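Local coordinates for protein 2-nitropropane dioxygenase (Streptomyces ansochromogenes, PDB 3BW2) that oxidises nitroalkanes, and probably alkyl nitronates, with molecular oxygen on bound flavin mononucleotide, probably helping to detoxify propionate 3-nitronate, at residues A[264-269]-A[274-279]; A[177-182]-A[292-297]; A[198-203]-A[229-234]. All coordinates share one frame; numbering follows the deposited sequence.

Contact 1 (A[264-269]-A[274-279]); sequences TRLTRA and PARSLV
Strands 264-267 and 275-278 run antiparallel, their axes 4.4 Å apart at closest and their directions 142° apart. Two hydrogen-bonded pairs hold them: Arg265 N to Ser277 O at 3.0 Å with its return bond from Ser277 N to Arg265 O, and Thr267 N to Ala275 O at 2.9 Å with Ala275 N answering to Thr267 O. Between these, Leu266 and Arg276 form a non-hydrogen-bonded pair, with both side chains on one face. Leu266 CD2 lies 3.8 Å from Arg276 CB, and Leu266 CG sits over one face of the guanidinium, toward its rim. The arginine chain bends at chi3 (-66°), which turns NH1 back to Thr264 OG1, 2.9 Å away and somewhat out of the guanidinium plane. A water bridges NH1 to Thr264 O, while NH2 bonds to Val174 O, oxygens that probably offset the charge of this buried group. The two strands make a beta hairpin beside the TIM barrel, and strand 178-179, which carries part of the flavin pocket, lines up along 275-278. At the turn end of the hairpin, Pro274 CG lies over one face of the Arg268 guanidinium, 3.5 Å from NH2; the CH2 groups of the ring give the cation an apolar surface to lie against, and its charge is met by Asp185 and Asp190. Thr267 OG1 accepts from Ala269 N, an ST turn where the chain leaves the strand. At the other end, Val279 CG2 packs across the extended Arg265 chain, 3.6 Å from CG, and that chain carries the guanidinium to Glu188 O of the second subunit.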
loop_
_atom_site.group_PDB
_atom_site.type_symbol
_atom_site.label_atom_id
_atom_site.label_comp_id
_atom_site.label_asym_id
_atom_site.label_seq_id
_atom_site.Cartn_x
_atom_site.Cartn_y
_atom_site.Cartn_z
ATOM N N THR A 264 2.336 9.687 -8.246
ATOM C CA THR A 264 2.406 8.555 -9.154
ATOM C C THR A 264 1.033 7.900 -9.221
ATOM O O THR A 264 0.178 8.124 -8.357
ATOM C CB THR A 264 3.403 7.489 -8.668
ATOM O OG1 THR A 264 2.880 6.845 -7.499
ATOM C CG2 THR A 264 4.740 8.121 -8.329
ATOM N N ARG A 265 0.831 7.096 -10.255
ATOM C CA ARG A 265 -0.419 6.380 -10.438
ATOM C C ARG A 265 -0.172 5.155 -11.296
ATOM O O ARG A 265 0.743 5.139 -12.121
ATOM C CB ARG A 265 -1.462 7.253 -11.139
ATOM C CG ARG A 265 -2.080 8.324 -10.276
ATOM C CD ARG A 265 -3.161 9.059 -11.046
ATOM N NE ARG A 265 -3.787 10.099 -10.236
ATOM C CZ ARG A 265 -4.468 9.864 -9.119
ATOM N NH1 ARG A 265 -4.612 8.622 -8.680
ATOM N NH2 ARG A 265 -4.997 10.873 -8.440
ATOM N N LEU A 266 -0.980 4.125 -11.083
ATOM C CA LEU A 266 -0.885 2.914 -11.881
ATOM C C LEU A 266 -1.668 3.236 -13.144
ATOM O O LEU A 266 -2.761 3.800 -13.063
ATOM C CB LEU A 266 -1.539 1.741 -11.156
ATOM C CG LEU A 266 -0.726 1.061 -10.060
ATOM C CD1 LEU A 266 -1.618 0.096 -9.294
ATOM C CD2 LEU A 266 0.456 0.332 -10.681
ATOM N N THR A 267 -1.120 2.896 -14.304
ATOM C CA THR A 267 -1.810 3.175 -15.556
ATOM C C THR A 267 -1.437 2.190 -16.656
ATOM O O THR A 267 -0.379 1.564 -16.614
ATOM C CB THR A 267 -1.491 4.603 -16.064
ATOM O OG1 THR A 267 -2.231 4.864 -17.261
ATOM C CG2 THR A 267 -0.002 4.748 -16.363
ATOM N N ARG A 268 -2.326 2.057 -17.635
ATOM C CA ARG A 268 -2.093 1.183 -18.777
ATOM C C ARG A 268 -1.787 2.062 -19.987
ATOM O O ARG A 268 -1.588 1.568 -21.094
ATOM C CB ARG A 268 -3.335 0.330 -19.071
ATOM C CG ARG A 268 -3.658 -0.731 -18.020
ATOM C CD ARG A 268 -4.631 -1.785 -18.580
ATOM N NE ARG A 268 -4.965 -2.826 -17.606
ATOM C CZ ARG A 268 -5.815 -2.672 -16.592
ATOM N NH1 ARG A 268 -6.437 -1.514 -16.406
ATOM N NH2 ARG A 268 -6.031 -3.675 -15.750
ATOM N N ALA A 269 -1.738 3.372 -19.761
ATOM C CA ALA A 269 -1.492 4.334 -20.833
ATOM C C ALA A 269 -0.302 4.047 -21.746
ATOM O O ALA A 269 -0.402 4.173 -22.963
ATOM C CB ALA A 269 -1.347 5.737 -20.242
ATOM N N PRO A 274 -1.046 -2.546 -16.169
ATOM C CA PRO A 274 -0.859 -1.649 -15.024
ATOM C C PRO A 274 0.593 -1.464 -14.604
ATOM O O PRO A 274 1.276 -2.425 -14.238
ATOM C CB PRO A 274 -1.699 -2.306 -13.931
ATOM C CG PRO A 274 -2.805 -2.967 -14.710
ATOM C CD PRO A 274 -2.035 -3.595 -15.856
ATOM N N ALA A 275 1.056 -0.218 -14.650
ATOM C CA ALA A 275 2.427 0.106 -14.277
ATOM C C ALA A 275 2.435 1.475 -13.599
ATOM O O ALA A 275 1.775 2.401 -14.069
ATOM C CB ALA A 275 3.312 0.115 -15.521
ATOM N N ARG A 276 3.176 1.605 -12.500
ATOM C CA ARG A 276 3.217 2.872 -11.768
ATOM C C ARG A 276 4.238 3.853 -12.341
ATOM O O ARG A 276 5.440 3.569 -12.400
ATOM C CB ARG A 276 3.504 2.618 -10.286
ATOM C CG ARG A 276 3.477 3.879 -9.426
ATOM C CD ARG A 276 3.687 3.548 -7.959
ATOM N NE ARG A 276 2.583 2.767 -7.407
ATOM C CZ ARG A 276 1.376 3.253 -7.121
ATOM N NH1 ARG A 276 1.095 4.535 -7.329
ATOM N NH2 ARG A 276 0.442 2.452 -6.625
ATOM N N SER A 277 3.736 5.013 -12.749
ATOM C CA SER A 277 4.545 6.067 -13.346
ATOM C C SER A 277 4.229 7.409 -12.696
ATOM O O SER A 277 3.173 7.570 -12.090
ATOM C CB SER A 277 4.226 6.154 -14.843
ATOM O OG SER A 277 4.653 7.383 -15.400
ATOM N N LEU A 278 5.145 8.367 -12.813
ATOM C CA LEU A 278 4.899 9.703 -12.277
ATOM C C LEU A 278 3.805 10.262 -13.182
ATOM O O LEU A 278 3.832 10.044 -14.395
ATOM C CB LEU A 278 6.152 10.577 -12.385
ATOM C CG LEU A 278 7.374 10.191 -11.552
ATOM C CD1 LEU A 278 8.546 11.071 -11.938
ATOM C CD2 LEU A 278 7.066 10.353 -10.073
ATOM N N VAL A 279 2.834 10.960 -12.606
ATOM C CA VAL A 279 1.754 11.516 -13.408
ATOM C C VAL A 279 2.289 12.632 -14.301
ATOM O O VAL A 279 2.911 13.573 -13.824
ATOM C CB VAL A 279 0.622 12.073 -12.510
ATOM C CG1 VAL A 279 -0.469 12.710 -13.364
ATOM C CG2 VAL A 279 0.039 10.948 -11.658
HETATM O O HOH W 1 -0.974 6.056 -6.333
#

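Contact 2 (A[177-182]-A[292-297]). With FMN (flavin mononucleotide), chain B.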
loop_
_atom_site.group_PDB
_atom_site.type_symbol
_atom_site.label_atom_id
_atom_site.label_comp_id
_atom_site.label_asym_id
_atom_site.label_seq_id
_atom_site.Cartn_x
_atom_site.Cartn_y
_atom_site.Cartn_z
ATOM N N GLY A 177 7.302 0.612 -8.347
ATOM C CA GLY A 177 7.388 1.387 -9.569
ATOM C C GLY A 177 7.411 0.416 -10.740
ATOM O O GLY A 177 7.734 -0.763 -10.566
ATOM N N GLY A 178 7.067 0.893 -11.932
ATOM C CA GLY A 178 7.077 0.017 -13.090
ATOM C C GLY A 178 5.877 -0.912 -13.131
ATOM O O GLY A 178 4.858 -0.656 -12.484
ATOM N N HIS A 179 5.999 -2.003 -13.880
ATOM C CA HIS A 179 4.895 -2.947 -14.028
ATOM C C HIS A 179 4.559 -3.827 -12.834
ATOM O O HIS A 179 5.442 -4.398 -12.190
ATOM C CB HIS A 179 5.134 -3.870 -15.226
ATOM C CG HIS A 179 4.857 -3.231 -16.550
ATOM N ND1 HIS A 179 5.785 -2.459 -17.214
ATOM C CD2 HIS A 179 3.751 -3.244 -17.330
ATOM C CE1 HIS A 179 5.262 -2.025 -18.348
ATOM N NE2 HIS A 179 4.029 -2.488 -18.442
ATOM N N GLN A 180 3.264 -3.935 -12.551
ATOM C CA GLN A 180 2.792 -4.803 -11.486
ATOM C C GLN A 180 3.001 -6.190 -12.079
ATOM O O GLN A 180 2.652 -6.423 -13.240
ATOM C CB GLN A 180 1.304 -4.570 -11.225
ATOM C CG GLN A 180 1.013 -3.389 -10.321
ATOM C CD GLN A 180 1.504 -3.630 -8.910
ATOM O OE1 GLN A 180 2.461 -3.002 -8.454
ATOM N NE2 GLN A 180 0.855 -4.559 -8.210
ATOM N N GLY A 181 3.574 -7.099 -11.293
ATOM C CA GLY A 181 3.832 -8.445 -11.775
ATOM C C GLY A 181 2.677 -9.428 -11.652
ATOM O O GLY A 181 2.890 -10.596 -11.318
ATOM N N THR A 182 1.456 -8.965 -11.909
ATOM C CA THR A 182 0.287 -9.841 -11.846
ATOM C C THR A 182 0.457 -10.926 -12.916
ATOM O O THR A 182 0.976 -10.660 -13.999
ATOM C CB THR A 182 -1.014 -9.056 -12.118
ATOM O OG1 THR A 182 -0.844 -8.261 -13.291
ATOM C CG2 THR A 182 -1.356 -8.149 -10.951
ATOM N N ALA A 292 -6.666 -2.826 -21.745
ATOM C CA ALA A 292 -5.818 -3.895 -21.242
ATOM C C ALA A 292 -5.373 -4.684 -22.466
ATOM O O ALA A 292 -6.067 -5.593 -22.913
ATOM C CB ALA A 292 -6.602 -4.785 -20.287
ATOM N N ALA A 293 -4.223 -4.318 -23.020
ATOM C CA ALA A 293 -3.704 -4.989 -24.207
ATOM C C ALA A 293 -2.184 -4.914 -24.241
ATOM O O ALA A 293 -1.613 -4.030 -24.874
ATOM C CB ALA A 293 -4.290 -4.345 -25.466
ATOM N N TYR A 294 -1.541 -5.857 -23.561
ATOM C CA TYR A 294 -0.086 -5.920 -23.482
ATOM C C TYR A 294 0.429 -7.144 -24.240
ATOM O O TYR A 294 -0.181 -8.208 -24.190
ATOM C CB TYR A 294 0.342 -6.014 -22.014
ATOM C CG TYR A 294 1.831 -6.136 -21.822
ATOM C CD1 TYR A 294 2.638 -5.005 -21.754
ATOM C CD2 TYR A 294 2.439 -7.388 -21.740
ATOM C CE1 TYR A 294 4.018 -5.115 -21.610
ATOM C CE2 TYR A 294 3.819 -7.511 -21.594
ATOM C CZ TYR A 294 4.601 -6.371 -21.529
ATOM O OH TYR A 294 5.965 -6.480 -21.381
ATOM N N PRO A 295 1.568 -7.017 -24.941
ATOM C CA PRO A 295 2.407 -5.826 -25.083
ATOM C C PRO A 295 1.978 -4.974 -26.274
ATOM O O PRO A 295 2.717 -4.095 -26.714
ATOM C CB PRO A 295 3.793 -6.420 -25.278
ATOM C CG PRO A 295 3.489 -7.600 -26.155
ATOM C CD PRO A 295 2.245 -8.199 -25.512
ATOM N N ASP A 296 0.781 -5.243 -26.787
ATOM C CA ASP A 296 0.249 -4.512 -27.936
ATOM C C ASP A 296 0.408 -3.000 -27.785
ATOM O O ASP A 296 0.965 -2.334 -28.661
ATOM C CB ASP A 296 -1.231 -4.845 -28.131
ATOM C CG ASP A 296 -1.470 -6.326 -28.389
ATOM O OD1 ASP A 296 -1.113 -7.151 -27.521
ATOM O OD2 ASP A 296 -2.016 -6.661 -29.461
ATOM N N VAL A 297 -0.092 -2.459 -26.678
ATOM C CA VAL A 297 -0.001 -1.023 -26.435
ATOM C C VAL A 297 1.454 -0.587 -26.305
ATOM O O VAL A 297 1.837 0.480 -26.788
ATOM C CB VAL A 297 -0.795 -0.627 -25.169
ATOM C CG1 VAL A 297 -0.607 0.849 -24.870
ATOM C CG2 VAL A 297 -2.276 -0.936 -25.381
HETATM N N1 FMN B . 10.590 -5.764 -12.758
HETATM C C2 FMN B . 10.905 -6.866 -13.571
HETATM O O2 FMN B . 10.734 -8.008 -13.153
HETATM N N3 FMN B . 11.419 -6.681 -14.844
HETATM C C4 FMN B . 11.656 -5.425 -15.380
HETATM O O4 FMN B . 12.125 -5.310 -16.527
HETATM C C4A FMN B . 11.357 -4.296 -14.570
HETATM N N5 FMN B . 11.595 -3.004 -15.034
HETATM C C5A FMN B . 11.338 -1.880 -14.244
HETATM C C6 FMN B . 11.620 -0.587 -14.753
HETATM C C7 FMN B . 11.386 0.608 -13.987
HETATM C C7M FMN B . 12.408 1.734 -14.275
HETATM C C8 FMN B . 10.884 0.391 -12.651
HETATM C C8M FMN B . 11.204 1.322 -11.481
HETATM C C9 FMN B . 10.571 -0.905 -12.131
HETATM C C9A FMN B . 10.804 -2.052 -12.927
HETATM N N10 FMN B . 10.534 -3.363 -12.450
HETATM C C10 FMN B . 10.818 -4.487 -13.253
HETATM C "C1'" FMN B . 9.790 -3.574 -11.129
HETATM C "C2'" FMN B . 10.848 -3.915 -10.049
HETATM O "O2'" FMN B . 11.150 -5.299 -10.129
HETATM C "C3'" FMN B . 10.331 -3.652 -8.593
HETATM O "O3'" FMN B . 9.147 -4.436 -8.439
HETATM C "C4'" FMN B . 9.985 -2.184 -8.294
HETATM O "O4'" FMN B . 11.058 -1.377 -8.777
HETATM C "C5'" FMN B . 9.802 -1.961 -6.763
HETATM O "O5'" FMN B . 9.478 -0.577 -6.447
HETATM P P FMN B . 10.522 0.651 -6.172
HETATM O O1P FMN B . 11.435 -0.359 -5.563
HETATM O O2P FMN B . 9.304 1.209 -5.461
HETATM O O3P FMN B . 10.563 0.771 -7.684
#
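His179 brings NE2 to within 4.1 Å of Tyr294 CE1, and this approach is the whole of the contact between 177-182 and 292-297. The ring centroids are 5.6 Å apart, and the rings meet at a slant, their planes at 59°. Each ring reaches across from a distant backbone: the CA atoms of His179 and Tyr294 are 11.1 Å apart, and long aromatic side chains suit a gap that a small residue could not span. In Tyr294, CG stands anti to the backbone N (chi1 178°), carrying the ring out toward the histidine, while Pro295 CB lies over the centre of one ring face. Pro295 follows a cis peptide bond and occupies the N-cap position of helix 296-311. Both polar ends find partners nearby, which suits them to a buried place: His179 NE2 bonds to Thr271 OG1, and the hydroxyl of Tyr294 pairs with that of Tyr44. Phe130 meets both rings, and Trp320 lies edge-to-face with His179, making an aromatic cluster.

The backbone just before His179 meets the cofactor. Gly177 N donates to FMN O5' at 3.1 Å, and more weakly to FMN O3P. Gly178 CA comes 3.7 Å from FMN C9; a side chain here would run into the flavin, and its positive phi (77°) is most easily adopted by glycine. Backbone held against the ribityl phosphate and ring, with an aromatic cluster beside it, belongs to the flavin mononucleotide site of this TIM-barrel nitronate monooxygenase family.

Contact 3 (A[198-203]-A[229-234]); sequences SLLAQV and AGADAA
Two neighbouring helices of the TIM barrel meet here: helix 196-206 packs beside the end of helix 220-228, where the chain turns to enter strand 233-236. Leu200 carries the contact alone from its side, inserting its two methyls among small residues. Its CG stands anti to the backbone N (chi1 177°), which sends the branch outward from the helix to the turn. CD2 presses on Ala229 CB at 3.3 Å, closer than two methyl carbons normally sit, and CG passes 3.7 Å from Ala229 O. The other methyl, CD1, reaches 4.0 Å to Ala231 CB, so the fork spans both alanines flanking Gly230. Alanine suits both places, since a larger side chain would have to compete with the leucine for the same space.

Gly230 ends helix 220-228 in a Schellman motif. Its phi of 113° is readily reached by glycine, whereas a CB there would press on the carbonyl oxygen of Ala229. Val226 of the same helix and Val211 of strand 211-214 also touch Leu200, so helix and strand both contribute to its packing. Shortening this side chain to an alanine would probably leave the methyls of Ala229 and Ala231 without their partner and open a gap beneath the helix end. Nearby, Ala201 packs on Gln222 and Ala229 on Ala225 of the second subunit, which places the contact at the dimer interface. A branched apolar side chain filling the junction of successive helices and the strand between them is in keeping with the helical layer of a beta/alpha barrel.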
loop_
_atom_site.group_PDB
_atom_site.type_symbol
_atom_site.label_atom_id
_atom_site.label_comp_id
_atom_site.label_asym_id
_atom_site.label_seq_id
_atom_site.Cartn_x
_atom_site.Cartn_y
_atom_site.Cartn_z
ATOM N N SER A 198 1.157 -5.427 4.050
ATOM C CA SER A 198 0.068 -6.377 4.185
ATOM C C SER A 198 0.341 -7.599 3.301
ATOM O O SER A 198 0.187 -8.742 3.737
ATOM C CB SER A 198 -1.251 -5.711 3.797
ATOM O OG SER A 198 -2.339 -6.577 4.052
ATOM N N LEU A 199 0.762 -7.358 2.065
ATOM C CA LEU A 199 1.058 -8.454 1.146
ATOM C C LEU A 199 2.149 -9.368 1.702
ATOM O O LEU A 199 2.052 -10.596 1.614
ATOM C CB LEU A 199 1.500 -7.913 -0.221
ATOM C CG LEU A 199 1.939 -8.983 -1.234
ATOM C CD1 LEU A 199 0.778 -9.944 -1.514
ATOM C CD2 LEU A 199 2.407 -8.318 -2.520
ATOM N N LEU A 200 3.191 -8.767 2.266
ATOM C CA LEU A 200 4.295 -9.540 2.825
ATOM C C LEU A 200 3.832 -10.522 3.898
ATOM O O LEU A 200 4.201 -11.697 3.875
ATOM C CB LEU A 200 5.359 -8.605 3.406
ATOM C CG LEU A 200 6.553 -9.282 4.083
ATOM C CD1 LEU A 200 7.202 -10.286 3.132
ATOM C CD2 LEU A 200 7.559 -8.221 4.506
ATOM N N ALA A 201 3.016 -10.039 4.831
ATOM C CA ALA A 201 2.517 -10.887 5.909
ATOM C C ALA A 201 1.661 -12.024 5.366
ATOM O O ALA A 201 1.772 -13.164 5.820
ATOM C CB ALA A 201 1.711 -10.049 6.906
ATOM N N GLN A 202 0.807 -11.710 4.394
ATOM C CA GLN A 202 -0.068 -12.708 3.787
ATOM C C GLN A 202 0.746 -13.775 3.051
ATOM O O GLN A 202 0.487 -14.970 3.187
ATOM C CB GLN A 202 -1.036 -12.045 2.799
ATOM C CG GLN A 202 -2.084 -11.126 3.424
ATOM C CD GLN A 202 -3.000 -10.508 2.375
ATOM O OE1 GLN A 202 -3.685 -11.216 1.635
ATOM N NE2 GLN A 202 -3.009 -9.184 2.305
ATOM N N VAL A 203 1.724 -13.335 2.264
ATOM C CA VAL A 203 2.562 -14.258 1.513
ATOM C C VAL A 203 3.385 -15.139 2.454
ATOM O O VAL A 203 3.512 -16.341 2.234
ATOM C CB VAL A 203 3.505 -13.497 0.552
ATOM C CG1 VAL A 203 4.565 -14.449 -0.015
ATOM C CG2 VAL A 203 2.693 -12.880 -0.580
ATOM N N ALA A 229 9.144 -8.306 9.103
ATOM C CA ALA A 229 7.864 -8.859 8.679
ATOM C C ALA A 229 7.957 -10.210 7.969
ATOM O O ALA A 229 6.951 -10.721 7.479
ATOM C CB ALA A 229 7.138 -7.854 7.797
ATOM N N GLY A 230 9.150 -10.791 7.896
ATOM C CA GLY A 230 9.273 -12.093 7.257
ATOM C C GLY A 230 10.040 -12.198 5.950
ATOM O O GLY A 230 10.247 -13.308 5.448
ATOM N N ALA A 231 10.465 -11.073 5.385
ATOM C CA ALA A 231 11.213 -11.118 4.133
ATOM C C ALA A 231 12.665 -11.508 4.380
ATOM O O ALA A 231 13.218 -11.234 5.448
ATOM C CB ALA A 231 11.157 -9.763 3.430
ATOM N N ASP A 232 13.269 -12.158 3.389
ATOM C CA ASP A 232 14.669 -12.566 3.458
ATOM C C ASP A 232 15.538 -11.462 2.864
ATOM O O ASP A 232 16.720 -11.344 3.182
ATOM C CB ASP A 232 14.894 -13.860 2.671
ATOM C CG ASP A 232 14.817 -15.096 3.544
ATOM O OD1 ASP A 232 13.872 -15.201 4.349
ATOM O OD2 ASP A 232 15.704 -15.970 3.421
ATOM N N ALA A 233 14.947 -10.657 1.992
ATOM C CA ALA A 233 15.678 -9.569 1.357
ATOM C C ALA A 233 14.709 -8.531 0.838
ATOM O O ALA A 233 13.500 -8.754 0.808
ATOM C CB ALA A 233 16.533 -10.101 0.203
ATOM N N ALA A 234 15.254 -7.389 0.436
ATOM C CA ALA A 234 14.451 -6.305 -0.105
ATOM C C ALA A 234 14.936 -6.029 -1.522
ATOM O O ALA A 234 16.140 -5.966 -1.766
ATOM C CB ALA A 234 14.613 -5.052 0.754
#

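Overall arrangement
Contacts 1 and 2 share one small antiparallel sheet: strand 178-179 adds to the hairpin along 275-278, with Arg276 N 2.8 Å from Gly178 O and Pro274 O 3.0 Å from Gln180 N. Their centres are about 10 Å apart. In contact 2, segment 177-182 touches the flavin through Gly177 and Gly178, whereas in contact 1 the Arg276 side chain stays about 7 Å from it, so the hairpin backs the strand that touches the cofactor. Contact 3 belongs to the barrel's helical layer, about 24 Å from contact 1 and 23 Å from contact 2 between centres, its Ala231 side chain about 13 Å from the flavin. Strand 233-236, which it leads into, nevertheless carries Gln235 of the FMN site.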